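Local coordinates for protein iron superoxide dismutase (Trypanosoma cruzi, PDB 2GPC) that probably catalyses the dismutation of superoxide radicals to oxygen and hydrogen peroxide at a mononuclear iron site, as in other iron superoxide dismutases, at residues S20-T25 against Y166-K171; G34-L39 against A70-H75; W124-K129 against G145-E150. One frame throughout, in Å; residues are numbered along the deposited sequence.

Contact 1: residues S20-T25 against Y166-K171; sequences SKQQVT and YYVDYK
The N-cap of helix 21-44, Ser20, is gripped by Asp169 of the short helix 167-170. Ser20 OG, turned between the backbone N and carbonyl carbon (chi1 63°), accepts from Gln23 N at 3.0 Å, the capping bond. The same hydroxyl donates to Asp169 OD1 at 2.6 Å, while Ser20 N gives its hydrogen to Asp169 OD2 at 2.8 Å. Both carboxylate oxygens use their syn lone pairs, so Asp169 closes like a fork on one residue, and two bonds to that residue restrain its rotation. The position of this negative group at a helix N-terminus would probably be favoured by the helix dipole.

The chain of Gln23, bent at chi2 (68°), runs past Val168 the opposite way and brings OE1 to the first turn of helix 167-170, where it accepts from Asp169 N at 3.2 Å; the donor is tilted 30° from the carbonyl plane. Val168 packs on the amide, with its CB 3.5 Å from Gln23 CD. A weak bond from Gln23 NE2 to His164 O ties the glutamine to a metal-ligand residue. Tyr170 packs on helix 174-184 and Tyr167 OH bonds to His31 of the second subunit, so the joint between the start of helix 21-44 and helix 167-170 is backed by helix 174-184 and reaches the dimer partner.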
ATOM      1  N   SER A  20      17.350   9.189  -2.876  1.00 12.96           N
ATOM      2  CA  SER A  20      18.015  10.188  -2.039  1.00 12.85           C
ATOM      3  C   SER A  20      18.346   9.650  -0.659  1.00 12.80           C
ATOM      4  O   SER A  20      17.759   8.670  -0.208  1.00 11.95           O
ATOM      5  CB  SER A  20      17.132  11.434  -1.876  1.00 12.64           C
ATOM      6  OG  SER A  20      15.928  11.111  -1.198  1.00 12.38           O
ATOM      7  N   LYS A  21      19.312  10.290  -0.005  1.00 13.24           N
ATOM      8  CA  LYS A  21      19.604   9.993   1.394  1.00 13.78           C
ATOM      9  C   LYS A  21      18.335   9.976   2.241  1.00 14.00           C
ATOM     10  O   LYS A  21      18.153   9.081   3.068  1.00 14.21           O
ATOM     11  CB  LYS A  21      20.612  10.983   1.979  1.00 13.64           C
ATOM     12  CG  LYS A  21      21.158  10.560   3.334  1.00 14.40           C
ATOM     13  CD  LYS A  21      22.248  11.508   3.830  1.00 14.81           C
ATOM     14  CE  LYS A  21      22.954  10.950   5.055  1.00 14.80           C
ATOM     15  NZ  LYS A  21      23.785  11.978   5.740  1.00 13.43           N
ATOM     16  N   GLN A  22      17.452  10.950   2.027  1.00 14.45           N
ATOM     17  CA  GLN A  22      16.241  11.063   2.832  1.00 14.66           C
ATOM     18  C   GLN A  22      15.257   9.914   2.549  1.00 13.77           C
ATOM     19  O   GLN A  22      14.737   9.323   3.487  1.00 13.50           O
ATOM     20  CB  GLN A  22      15.601  12.452   2.657  1.00 15.27           C
ATOM     21  CG  GLN A  22      14.252  12.649   3.329  1.00 18.63           C
ATOM     22  CD  GLN A  22      14.312  12.679   4.853  1.00 21.78           C
ATOM     23  OE1 GLN A  22      15.377  12.511   5.463  1.00 24.26           O
ATOM     24  NE2 GLN A  22      13.164  12.921   5.468  1.00 24.15           N
ATOM     25  N   GLN A  23      15.040   9.579   1.276  1.00 12.81           N
ATOM     26  CA  GLN A  23      14.165   8.459   0.899  1.00 12.39           C
ATOM     27  C   GLN A  23      14.674   7.148   1.488  1.00 12.19           C
ATOM     28  O   GLN A  23      13.901   6.339   2.009  1.00 11.36           O
ATOM     29  CB  GLN A  23      14.074   8.345  -0.629  1.00 12.19           C
ATOM     30  CG  GLN A  23      13.320   7.145  -1.168  1.00 12.45           C
ATOM     31  CD  GLN A  23      11.839   7.192  -0.867  1.00 13.09           C
ATOM     32  OE1 GLN A  23      11.073   7.774  -1.625  1.00 14.46           O
ATOM     33  NE2 GLN A  23      11.433   6.584   0.243  1.00 12.91           N
ATOM     34  N   VAL A  24      15.976   6.933   1.376  1.00 11.87           N
ATOM     35  CA  VAL A  24      16.595   5.711   1.855  1.00 12.34           C
ATOM     36  C   VAL A  24      16.575   5.667   3.379  1.00 11.85           C
ATOM     37  O   VAL A  24      16.283   4.631   3.957  1.00 11.99           O
ATOM     38  CB  VAL A  24      18.037   5.567   1.319  1.00 12.02           C
ATOM     39  CG1 VAL A  24      18.804   4.477   2.075  1.00 13.50           C
ATOM     40  CG2 VAL A  24      18.007   5.276  -0.176  1.00 13.43           C
ATOM     41  N   THR A  25      16.852   6.798   4.019  1.00 11.85           N
ATOM     42  CA  THR A  25      16.901   6.879   5.485  1.00 12.05           C
ATOM     43  C   THR A  25      15.564   6.557   6.137  1.00 11.71           C
ATOM     44  O   THR A  25      15.506   5.776   7.083  1.00 12.21           O
ATOM     45  CB  THR A  25      17.389   8.274   5.938  1.00 11.73           C
ATOM     46  OG1 THR A  25      18.759   8.438   5.550  1.00 12.25           O
ATOM     47  CG2 THR A  25      17.419   8.387   7.454  1.00 13.01           C
ATOM     48  N   TYR A 166       9.088   4.847  -2.571  1.00 10.14           N
ATOM     49  CA  TYR A 166       9.344   5.844  -3.597  1.00  9.93           C
ATOM     50  C   TYR A 166       8.642   7.183  -3.424  1.00 10.67           C
ATOM     51  O   TYR A 166       8.939   8.117  -4.168  1.00 10.63           O
ATOM     52  CB  TYR A 166       8.992   5.272  -4.985  1.00  9.88           C
ATOM     53  CG  TYR A 166       7.541   4.857  -5.197  1.00  9.39           C
ATOM     54  CD1 TYR A 166       6.570   5.778  -5.573  1.00 10.22           C
ATOM     55  CD2 TYR A 166       7.150   3.537  -5.030  1.00  8.89           C
ATOM     56  CE1 TYR A 166       5.243   5.387  -5.782  1.00 10.48           C
ATOM     57  CE2 TYR A 166       5.835   3.141  -5.237  1.00  9.03           C
ATOM     58  CZ  TYR A 166       4.889   4.065  -5.605  1.00  9.57           C
ATOM     59  OH  TYR A 166       3.606   3.655  -5.814  1.00  9.73           O
ATOM     60  N   TYR A 167       7.738   7.312  -2.457  1.00 11.22           N
ATOM     61  CA  TYR A 167       6.882   8.501  -2.433  1.00 11.63           C
ATOM     62  C   TYR A 167       7.659   9.781  -2.115  1.00 11.56           C
ATOM     63  O   TYR A 167       7.312  10.865  -2.585  1.00 11.57           O
ATOM     64  CB  TYR A 167       5.702   8.344  -1.468  1.00 11.81           C
ATOM     65  CG  TYR A 167       4.457   8.969  -2.055  1.00 11.69           C
ATOM     66  CD1 TYR A 167       3.690   8.278  -2.988  1.00 12.07           C
ATOM     67  CD2 TYR A 167       4.099  10.274  -1.741  1.00 12.74           C
ATOM     68  CE1 TYR A 167       2.574   8.844  -3.560  1.00 12.94           C
ATOM     69  CE2 TYR A 167       2.978  10.861  -2.311  1.00 13.07           C
ATOM     70  CZ  TYR A 167       2.223  10.143  -3.227  1.00 12.44           C
ATOM     71  OH  TYR A 167       1.116  10.697  -3.805  1.00 13.47           O
ATOM     72  N   VAL A 168       8.714   9.647  -1.320  1.00 11.89           N
ATOM     73  CA  VAL A 168       9.534  10.786  -0.934  1.00 11.78           C
ATOM     74  C   VAL A 168      10.178  11.436  -2.157  1.00 11.87           C
ATOM     75  O   VAL A 168      10.139  12.664  -2.311  1.00 11.31           O
ATOM     76  CB  VAL A 168      10.603  10.365   0.106  1.00 12.02           C
ATOM     77  CG1 VAL A 168      11.492  11.534   0.492  1.00 11.35           C
ATOM     78  CG2 VAL A 168       9.929   9.737   1.319  1.00 11.27           C
ATOM     79  N   ASP A 169      10.730  10.620  -3.053  1.00 11.89           N
ATOM     80  CA  ASP A 169      11.456  11.149  -4.210  1.00 11.51           C
ATOM     81  C   ASP A 169      10.579  11.302  -5.455  1.00 11.42           C
ATOM     82  O   ASP A 169      10.823  12.192  -6.274  1.00 11.17           O
ATOM     83  CB  ASP A 169      12.612  10.223  -4.582  1.00 11.48           C
ATOM     84  CG  ASP A 169      13.808  10.370  -3.686  1.00 11.96           C
ATOM     85  OD1 ASP A 169      13.783  11.143  -2.692  1.00 11.54           O
ATOM     86  OD2 ASP A 169      14.853   9.735  -3.924  1.00 12.61           O
ATOM     87  N   TYR A 170       9.590  10.424  -5.599  1.00 11.18           N
ATOM     88  CA  TYR A 170       8.860  10.261  -6.855  1.00 11.14           C
ATOM     89  C   TYR A 170       7.372  10.580  -6.732  1.00 11.37           C
ATOM     90  O   TYR A 170       6.678  10.654  -7.738  1.00 10.53           O
ATOM     91  CB  TYR A 170       9.065   8.832  -7.395  1.00 11.29           C
ATOM     92  CG  TYR A 170      10.484   8.624  -7.835  1.00 11.66           C
ATOM     93  CD1 TYR A 170      10.875   8.923  -9.144  1.00 12.94           C
ATOM     94  CD2 TYR A 170      11.454   8.202  -6.935  1.00 11.86           C
ATOM     95  CE1 TYR A 170      12.190   8.779  -9.544  1.00 12.57           C
ATOM     96  CE2 TYR A 170      12.775   8.058  -7.325  1.00 12.48           C
ATOM     97  CZ  TYR A 170      13.132   8.351  -8.635  1.00 11.95           C
ATOM     98  OH  TYR A 170      14.436   8.229  -9.030  1.00 12.53           O
ATOM     99  N   LYS A 171       6.906  10.798  -5.505  1.00 11.92           N
ATOM    100  CA  LYS A 171       5.479  10.925  -5.214  1.00 12.43           C
ATOM    101  C   LYS A 171       4.723   9.778  -5.902  1.00 11.82           C
ATOM    102  O   LYS A 171       5.089   8.626  -5.741  1.00 11.64           O
ATOM    103  CB  LYS A 171       4.970  12.328  -5.602  1.00 12.87           C
ATOM    104  CG  LYS A 171       5.599  13.470  -4.783  1.00 16.37           C
ATOM    105  CD  LYS A 171       6.237  14.538  -5.663  1.00 19.38           C
ATOM    106  CE  LYS A 171       6.871  15.662  -4.832  1.00 20.23           C
ATOM    107  NZ  LYS A 171       8.189  16.068  -5.414  1.00 22.49           N
TER

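Contact 2: residues G34-L39 against A70-H75; sequences GYVTKL and AQIFNH. With FE2 (Fe (II) ion), chain C.
Tyr35 and Ile72 mark the closest CA pair, 6.3 Å apart, between two helical segments that run roughly antiparallel, at 149°, with axes 9.3 Å apart at closest approach. From helix 21-44, Tyr35 reaches across to helix 63-80, and Gln71 CB sits over the centre of its ring, 3.5 Å from the centroid, in a CH-pi contact. The glutamine chain is then bent at chi2 (-68°) and follows the ring to its phenolic end, where NE2 donates to Tyr35 OH at 3.1 Å. That bond is almost straight, and the oxygen lies in the amide plane.

Ile72 makes the apolar half: its CG1 meets Tyr35 CB, and the CD1 beyond it pushes between Val36 and Leu39, 3.9 Å from Val36 CG2 and 3.8 Å from Leu39 CD2.

One turn after Gln71, His75 binds the iron through NE2 at 2.1 Å and meets the Tyr35 ring obliquely. His75 ND1 donates to Gln71 O at 2.6 Å, nearly in the imidazole plane; this bond and the iron together hold the ring's rotation. His27, Asp160 and His164 complete the protein ligands.

Gln71 also reaches the iron-bound water through a weak bond from NE2, while its OE1 is held by Trp124. Chemically, the amide is therefore a second-shell group set between tyrosine, tryptophan and metal-bound solvent, consistent with tuning of that solvent's hydrogen bonding.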
ATOM      1  N   GLY A  34      11.839  -0.638  11.962  1.00 12.12           N
ATOM      2  CA  GLY A  34      10.576  -0.705  12.675  1.00 12.21           C
ATOM      3  C   GLY A  34      10.037  -2.123  12.705  1.00 12.14           C
ATOM      4  O   GLY A  34       9.515  -2.557  13.730  1.00 11.89           O
ATOM      5  N   TYR A  35      10.168  -2.846  11.592  1.00 11.66           N
ATOM      6  CA  TYR A  35       9.773  -4.251  11.549  1.00 11.68           C
ATOM      7  C   TYR A  35      10.621  -5.080  12.513  1.00 11.90           C
ATOM      8  O   TYR A  35      10.112  -5.972  13.191  1.00 11.66           O
ATOM      9  CB  TYR A  35       9.886  -4.815  10.127  1.00 11.84           C
ATOM     10  CG  TYR A  35       8.888  -4.244   9.147  1.00 11.50           C
ATOM     11  CD1 TYR A  35       7.523  -4.302   9.408  1.00 12.57           C
ATOM     12  CD2 TYR A  35       9.301  -3.662   7.950  1.00 13.43           C
ATOM     13  CE1 TYR A  35       6.595  -3.804   8.517  1.00 13.06           C
ATOM     14  CE2 TYR A  35       8.363  -3.151   7.040  1.00 11.87           C
ATOM     15  CZ  TYR A  35       7.015  -3.238   7.339  1.00 13.57           C
ATOM     16  OH  TYR A  35       6.077  -2.738   6.482  1.00 15.28           O
ATOM     17  N   VAL A  36      11.914  -4.782  12.576  1.00 12.05           N
ATOM     18  CA  VAL A  36      12.817  -5.476  13.489  1.00 12.05           C
ATOM     19  C   VAL A  36      12.415  -5.223  14.955  1.00 12.47           C
ATOM     20  O   VAL A  36      12.343  -6.160  15.751  1.00 11.96           O
ATOM     21  CB  VAL A  36      14.291  -5.049  13.270  1.00 12.33           C
ATOM     22  CG1 VAL A  36      15.199  -5.676  14.314  1.00 12.19           C
ATOM     23  CG2 VAL A  36      14.758  -5.416  11.875  1.00 12.95           C
ATOM     24  N   THR A  37      12.141  -3.964  15.292  1.00 12.48           N
ATOM     25  CA  THR A  37      11.692  -3.588  16.627  1.00 13.09           C
ATOM     26  C   THR A  37      10.404  -4.336  17.005  1.00 13.22           C
ATOM     27  O   THR A  37      10.323  -4.945  18.071  1.00 12.82           O
ATOM     28  CB  THR A  37      11.494  -2.059  16.691  1.00 13.40           C
ATOM     29  OG1 THR A  37      12.763  -1.416  16.493  1.00 13.80           O
ATOM     30  CG2 THR A  37      11.007  -1.595  18.083  1.00 14.34           C
ATOM     31  N   LYS A  38       9.433  -4.338  16.100  1.00 13.45           N
ATOM     32  CA  LYS A  38       8.146  -4.997  16.328  1.00 14.07           C
ATOM     33  C   LYS A  38       8.285  -6.516  16.488  1.00 13.88           C
ATOM     34  O   LYS A  38       7.611  -7.115  17.320  1.00 12.73           O
ATOM     35  CB  LYS A  38       7.154  -4.655  15.201  1.00 14.56           C
ATOM     36  CG  LYS A  38       6.569  -3.242  15.308  1.00 17.12           C
ATOM     37  CD  LYS A  38       5.582  -2.911  14.177  1.00 20.83           C
ATOM     38  CE  LYS A  38       6.288  -2.318  12.956  1.00 23.17           C
ATOM     39  NZ  LYS A  38       5.385  -1.548  12.054  1.00 26.45           N
ATOM     40  N   LEU A  39       9.178  -7.133  15.723  1.00 13.80           N
ATOM     41  CA  LEU A  39       9.394  -8.585  15.830  1.00 14.23           C
ATOM     42  C   LEU A  39      10.068  -8.971  17.162  1.00 14.15           C
ATOM     43  O   LEU A  39       9.743  -9.998  17.756  1.00 13.92           O
ATOM     44  CB  LEU A  39      10.245  -9.093  14.664  1.00 14.20           C
ATOM     45  CG  LEU A  39      10.433 -10.618  14.603  1.00 15.82           C
ATOM     46  CD1 LEU A  39       9.078 -11.341  14.595  1.00 16.38           C
ATOM     47  CD2 LEU A  39      11.260 -11.019  13.396  1.00 16.01           C
ATOM     48  N   ALA A  70       8.787 -11.513   7.179  1.00 11.29           N
ATOM     49  CA  ALA A  70       8.860 -11.449   5.720  1.00 11.23           C
ATOM     50  C   ALA A  70       9.289 -10.074   5.237  1.00 11.08           C
ATOM     51  O   ALA A  70      10.057  -9.966   4.287  1.00 11.55           O
ATOM     52  CB  ALA A  70       7.543 -11.831   5.104  1.00 11.04           C
ATOM     53  N   GLN A  71       8.796  -9.024   5.881  1.00 10.77           N
ATOM     54  CA  GLN A  71       9.167  -7.668   5.497  1.00 10.85           C
ATOM     55  C   GLN A  71      10.640  -7.419   5.793  1.00 10.60           C
ATOM     56  O   GLN A  71      11.305  -6.720   5.050  1.00 11.22           O
ATOM     57  CB  GLN A  71       8.300  -6.617   6.186  1.00 10.77           C
ATOM     58  CG  GLN A  71       6.886  -6.496   5.610  1.00 11.43           C
ATOM     59  CD  GLN A  71       6.865  -5.940   4.201  1.00 11.91           C
ATOM     60  OE1 GLN A  71       7.090  -6.676   3.251  1.00 11.43           O
ATOM     61  NE2 GLN A  71       6.596  -4.641   4.064  1.00 14.62           N
ATOM     62  N   ILE A  72      11.145  -8.007   6.869  1.00 10.50           N
ATOM     63  CA  ILE A  72      12.563  -7.919   7.192  1.00 10.35           C
ATOM     64  C   ILE A  72      13.426  -8.592   6.119  1.00 10.37           C
ATOM     65  O   ILE A  72      14.407  -8.013   5.649  1.00 10.23           O
ATOM     66  CB  ILE A  72      12.829  -8.511   8.599  1.00 10.53           C
ATOM     67  CG1 ILE A  72      12.254  -7.570   9.667  1.00 10.77           C
ATOM     68  CG2 ILE A  72      14.320  -8.707   8.835  1.00 10.97           C
ATOM     69  CD1 ILE A  72      12.147  -8.183  11.053  1.00 11.99           C
ATOM     70  N   PHE A  73      13.070  -9.815   5.744  1.00 10.37           N
ATOM     71  CA  PHE A  73      13.784 -10.527   4.681  1.00 10.55           C
ATOM     72  C   PHE A  73      13.694  -9.773   3.347  1.00 10.73           C
ATOM     73  O   PHE A  73      14.716  -9.568   2.675  1.00 10.49           O
ATOM     74  CB  PHE A  73      13.235 -11.951   4.539  1.00 10.43           C
ATOM     75  CG  PHE A  73      13.823 -12.720   3.394  1.00 11.65           C
ATOM     76  CD1 PHE A  73      14.897 -13.588   3.596  1.00 13.35           C
ATOM     77  CD2 PHE A  73      13.322 -12.570   2.113  1.00 11.43           C
ATOM     78  CE1 PHE A  73      15.442 -14.299   2.530  1.00 13.65           C
ATOM     79  CE2 PHE A  73      13.853 -13.271   1.056  1.00 12.25           C
ATOM     80  CZ  PHE A  73      14.928 -14.144   1.266  1.00 12.38           C
ATOM     81  N   ASN A  74      12.485  -9.343   2.974  1.00 10.34           N
ATOM     82  CA  ASN A  74      12.267  -8.704   1.665  1.00 10.48           C
ATOM     83  C   ASN A  74      13.069  -7.401   1.545  1.00 10.49           C
ATOM     84  O   ASN A  74      13.634  -7.121   0.497  1.00 10.87           O
ATOM     85  CB  ASN A  74      10.778  -8.407   1.407  1.00 10.44           C
ATOM     86  CG  ASN A  74       9.927  -9.663   1.278  1.00 10.88           C
ATOM     87  OD1 ASN A  74      10.440 -10.740   1.038  1.00 10.51           O
ATOM     88  ND2 ASN A  74       8.605  -9.514   1.434  1.00  9.74           N
ATOM     89  N   HIS A  75      13.132  -6.623   2.622  1.00  9.97           N
ATOM     90  CA  HIS A  75      13.840  -5.340   2.595  1.00  9.90           C
ATOM     91  C   HIS A  75      15.339  -5.553   2.477  1.00 10.13           C
ATOM     92  O   HIS A  75      15.994  -4.887   1.691  1.00  9.76           O
ATOM     93  CB  HIS A  75      13.490  -4.471   3.816  1.00  9.72           C
ATOM     94  CG  HIS A  75      12.185  -3.767   3.665  1.00  9.62           C
ATOM     95  ND1 HIS A  75      10.980  -4.399   3.882  1.00  8.83           N
ATOM     96  CD2 HIS A  75      11.887  -2.516   3.247  1.00  9.95           C
ATOM     97  CE1 HIS A  75       9.995  -3.561   3.625  1.00  7.90           C
ATOM     98  NE2 HIS A  75      10.514  -2.408   3.244  1.00  9.58           N
TER
HETATM   99 FE   FE2 C 195       9.531  -1.047   1.976  1.00 10.61          FE
HETATM  100  O   HOH W   1       7.858  -2.560   1.743  1.00  9.46           O

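Contact 3: residues W124-K129 against G145-E150; sequences WAWLVK and GCPLTE
Trp126 presents one face of its indole to Pro147, whose CG stands over the six-membered ring, 3.5 Å from the centroid and 10° off the normal. Pro147 CD lies over the same face, nearer the CZ2 side, at 3.3 Å from Trp126 CZ2. This is a proline-aromatic CH-pi contact, with the pyrrolidine set on the ring by its CG and CD. The two side chains come from opposite directions, Trp126 from strand 123-130 and Pro147 from the loop that links strands 135-142 and 153-160. Trp126 NE1 is hydrogen-bonded to Thr141 OG1.

The CB atoms of Trp124, Trp126 and Val128, alternate residues of the strand, all point toward the loop; in Trp126 the indole is then turned with CG beside the backbone N (chi1 -59°). Val128 CG1 makes only a loose contact with Pro147 CB, at 4.5 Å. At the other end, Gly145 O approaches Trp124 CD1 obliquely at 4.0 Å; this carbonyl is satisfied by Asn74 ND2 and Thr141 OG1. The Trp124 end of the strand lines the iron site, its side chain about 4 Å from the metal and edge-to-face with His75, whereas Trp126 and Pro147 are packing farther along.

Pro147 opens a 3-10 turn, 147-149, with Glu150 N bonded to Pro147 O at 2.8 Å, a compact turn that sets Pro147 against the indole face. Strand 123-130 is the central strand of the antiparallel sheet, flanked by 135-142 and 153-160. Trp126 also packs on Pro155 and Thr158 of strand 153-160, while Ala125 and Leu127 pack against helix 105-118.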
ATOM      1  N   TRP A 124       5.620  -6.234  -4.102  1.00 10.27           N
ATOM      2  CA  TRP A 124       7.019  -6.554  -4.417  1.00 10.16           C
ATOM      3  C   TRP A 124       7.052  -7.212  -5.795  1.00 10.41           C
ATOM      4  O   TRP A 124       6.262  -8.116  -6.077  1.00  9.91           O
ATOM      5  CB  TRP A 124       7.587  -7.556  -3.405  1.00 10.17           C
ATOM      6  CG  TRP A 124       7.651  -7.087  -1.995  1.00 10.39           C
ATOM      7  CD1 TRP A 124       6.703  -7.229  -1.038  1.00 10.79           C
ATOM      8  CD2 TRP A 124       8.739  -6.388  -1.383  1.00 10.59           C
ATOM      9  NE1 TRP A 124       7.125  -6.655   0.136  1.00 10.49           N
ATOM     10  CE2 TRP A 124       8.375  -6.130  -0.050  1.00 10.32           C
ATOM     11  CE3 TRP A 124       9.997  -5.960  -1.830  1.00 11.02           C
ATOM     12  CZ2 TRP A 124       9.213  -5.461   0.845  1.00 10.49           C
ATOM     13  CZ3 TRP A 124      10.827  -5.298  -0.945  1.00 11.27           C
ATOM     14  CH2 TRP A 124      10.427  -5.052   0.382  1.00 10.66           C
ATOM     15  N   ALA A 125       7.953  -6.755  -6.651  1.00 10.06           N
ATOM     16  CA  ALA A 125       8.166  -7.370  -7.945  1.00 10.24           C
ATOM     17  C   ALA A 125       9.448  -8.193  -7.827  1.00 10.50           C
ATOM     18  O   ALA A 125      10.427  -7.705  -7.282  1.00 10.59           O
ATOM     19  CB  ALA A 125       8.297  -6.308  -9.023  1.00 10.12           C
ATOM     20  N   TRP A 126       9.415  -9.435  -8.310  1.00 10.91           N
ATOM     21  CA  TRP A 126      10.552 -10.364  -8.219  1.00 10.87           C
ATOM     22  C   TRP A 126      10.979 -10.936  -9.564  1.00 11.14           C
ATOM     23  O   TRP A 126      10.158 -11.127 -10.472  1.00 11.28           O
ATOM     24  CB  TRP A 126      10.222 -11.570  -7.317  1.00 10.76           C
ATOM     25  CG  TRP A 126       9.857 -11.233  -5.909  1.00 11.52           C
ATOM     26  CD1 TRP A 126       8.627 -10.864  -5.457  1.00 12.12           C
ATOM     27  CD2 TRP A 126      10.718 -11.244  -4.761  1.00 11.15           C
ATOM     28  NE1 TRP A 126       8.674 -10.629  -4.106  1.00 12.33           N
ATOM     29  CE2 TRP A 126       9.942 -10.866  -3.653  1.00 10.38           C
ATOM     30  CE3 TRP A 126      12.072 -11.540  -4.556  1.00 11.63           C
ATOM     31  CZ2 TRP A 126      10.470 -10.757  -2.366  1.00 10.97           C
ATOM     32  CZ3 TRP A 126      12.591 -11.444  -3.266  1.00 11.49           C
ATOM     33  CH2 TRP A 126      11.794 -11.048  -2.199  1.00 10.47           C
ATOM     34  N   LEU A 127      12.283 -11.207  -9.672  1.00 10.96           N
ATOM     35  CA  LEU A 127      12.814 -12.201 -10.586  1.00 11.35           C
ATOM     36  C   LEU A 127      13.165 -13.399  -9.716  1.00 11.70           C
ATOM     37  O   LEU A 127      13.833 -13.246  -8.692  1.00 12.06           O
ATOM     38  CB  LEU A 127      14.076 -11.693 -11.291  1.00 11.28           C
ATOM     39  CG  LEU A 127      14.782 -12.676 -12.235  1.00 11.88           C
ATOM     40  CD1 LEU A 127      13.864 -13.080 -13.395  1.00 11.75           C
ATOM     41  CD2 LEU A 127      16.087 -12.082 -12.749  1.00 12.80           C
ATOM     42  N   VAL A 128      12.707 -14.581 -10.117  1.00 11.95           N
ATOM     43  CA  VAL A 128      13.007 -15.821  -9.409  1.00 12.25           C
ATOM     44  C   VAL A 128      13.477 -16.884 -10.399  1.00 12.30           C
ATOM     45  O   VAL A 128      13.232 -16.779 -11.596  1.00 11.58           O
ATOM     46  CB  VAL A 128      11.768 -16.379  -8.626  1.00 12.09           C
ATOM     47  CG1 VAL A 128      11.292 -15.389  -7.552  1.00 12.29           C
ATOM     48  CG2 VAL A 128      10.635 -16.752  -9.563  1.00 12.52           C
ATOM     49  N   LYS A 129      14.151 -17.900  -9.886  1.00 12.77           N
ATOM     50  CA  LYS A 129      14.446 -19.104 -10.638  1.00 13.26           C
ATOM     51  C   LYS A 129      13.570 -20.198 -10.053  1.00 13.64           C
ATOM     52  O   LYS A 129      13.640 -20.470  -8.856  1.00 13.45           O
ATOM     53  CB  LYS A 129      15.928 -19.465 -10.501  1.00 13.54           C
ATOM     54  CG  LYS A 129      16.348 -20.768 -11.192  1.00 14.87           C
ATOM     55  CD  LYS A 129      17.877 -20.836 -11.253  1.00 17.33           C
ATOM     56  CE  LYS A 129      18.415 -21.824 -12.249  1.00 19.49           C
ATOM     57  NZ  LYS A 129      19.925 -21.777 -12.233  1.00 21.25           N
ATOM     58  N   GLY A 145       4.060 -10.706   1.229  1.00 11.45           N
ATOM     59  CA  GLY A 145       4.288 -11.926   0.490  1.00 11.32           C
ATOM     60  C   GLY A 145       5.762 -12.111   0.176  1.00 11.36           C
ATOM     61  O   GLY A 145       6.465 -11.174  -0.230  1.00 10.89           O
ATOM     62  N   CYS A 146       6.220 -13.339   0.371  1.00 11.81           N
ATOM     63  CA  CYS A 146       7.622 -13.686   0.250  1.00 12.31           C
ATOM     64  C   CYS A 146       7.764 -15.002  -0.531  1.00 12.82           C
ATOM     65  O   CYS A 146       7.089 -15.968  -0.208  1.00 13.22           O
ATOM     66  CB  CYS A 146       8.214 -13.833   1.643  1.00 12.10           C
ATOM     67  SG  CYS A 146       9.999 -14.122   1.658  1.00 12.86           S
ATOM     68  N   PRO A 147       8.633 -15.043  -1.545  1.00 13.61           N
ATOM     69  CA  PRO A 147       8.832 -16.265  -2.343  1.00 13.96           C
ATOM     70  C   PRO A 147       9.236 -17.479  -1.514  1.00 13.91           C
ATOM     71  O   PRO A 147       8.926 -18.573  -1.955  1.00 13.42           O
ATOM     72  CB  PRO A 147       9.964 -15.891  -3.317  1.00 13.96           C
ATOM     73  CG  PRO A 147      10.009 -14.411  -3.319  1.00 14.65           C
ATOM     74  CD  PRO A 147       9.482 -13.935  -2.019  1.00 13.52           C
ATOM     75  N   LEU A 148       9.874 -17.300  -0.352  1.00 13.97           N
ATOM     76  CA  LEU A 148      10.227 -18.432   0.522  1.00 14.37           C
ATOM     77  C   LEU A 148       9.050 -19.351   0.920  1.00 13.71           C
ATOM     78  O   LEU A 148       9.276 -20.501   1.296  1.00 13.52           O
ATOM     79  CB  LEU A 148      10.956 -17.957   1.789  1.00 14.98           C
ATOM     80  CG  LEU A 148      12.274 -17.188   1.585  1.00 17.38           C
ATOM     81  CD1 LEU A 148      13.055 -17.122   2.884  1.00 19.00           C
ATOM     82  CD2 LEU A 148      13.132 -17.770   0.473  1.00 19.26           C
ATOM     83  N   THR A 149       7.810 -18.870   0.844  1.00 13.03           N
ATOM     84  CA  THR A 149       6.654 -19.743   1.123  1.00 12.83           C
ATOM     85  C   THR A 149       6.371 -20.715  -0.027  1.00 13.30           C
ATOM     86  O   THR A 149       5.579 -21.638   0.128  1.00 13.40           O
ATOM     87  CB  THR A 149       5.365 -18.932   1.448  1.00 12.80           C
ATOM     88  OG1 THR A 149       5.034 -18.058   0.361  1.00 10.70           O
ATOM     89  CG2 THR A 149       5.575 -18.008   2.647  1.00 12.86           C
ATOM     90  N   GLU A 150       6.988 -20.459  -1.182  1.00 13.77           N
ATOM     91  CA  GLU A 150       6.951 -21.344  -2.343  1.00 14.36           C
ATOM     92  C   GLU A 150       8.400 -21.788  -2.581  1.00 14.35           C
ATOM     93  O   GLU A 150       9.141 -21.149  -3.325  1.00 14.30           O
ATOM     94  CB  GLU A 150       6.349 -20.618  -3.551  0.50 14.21           C
ATOM     95  CG  GLU A 150       4.841 -20.423  -3.422  0.50 14.77           C
ATOM     96  CD  GLU A 150       4.232 -19.542  -4.505  0.50 15.60           C
ATOM     97  OE1 GLU A 150       3.950 -20.040  -5.613  0.50 17.25           O
ATOM     98  OE2 GLU A 150       4.016 -18.346  -4.243  0.50 16.55           O
TER

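Contacts 2 and 3 are buried, whereas contact 1 is only partly buried and lies farther from the chain's centre. Contacts 1 and 2 share helix 21-44: its start is tied to the C-terminal domain by charged and polar groups, and a later part pairs with helix 63-80 through mixed apolar and polar packing. Contact 3, wholly within the C-terminal domain, relies on proline-indole packing. It touches contact 2 directly: Asn74 CB packs on Trp124 CZ2 at 3.4 Å, linking the alpha-hairpin and C-terminal domains beside the iron. Contacts 1 and 2 also touch the second subunit, which contact 3 does not.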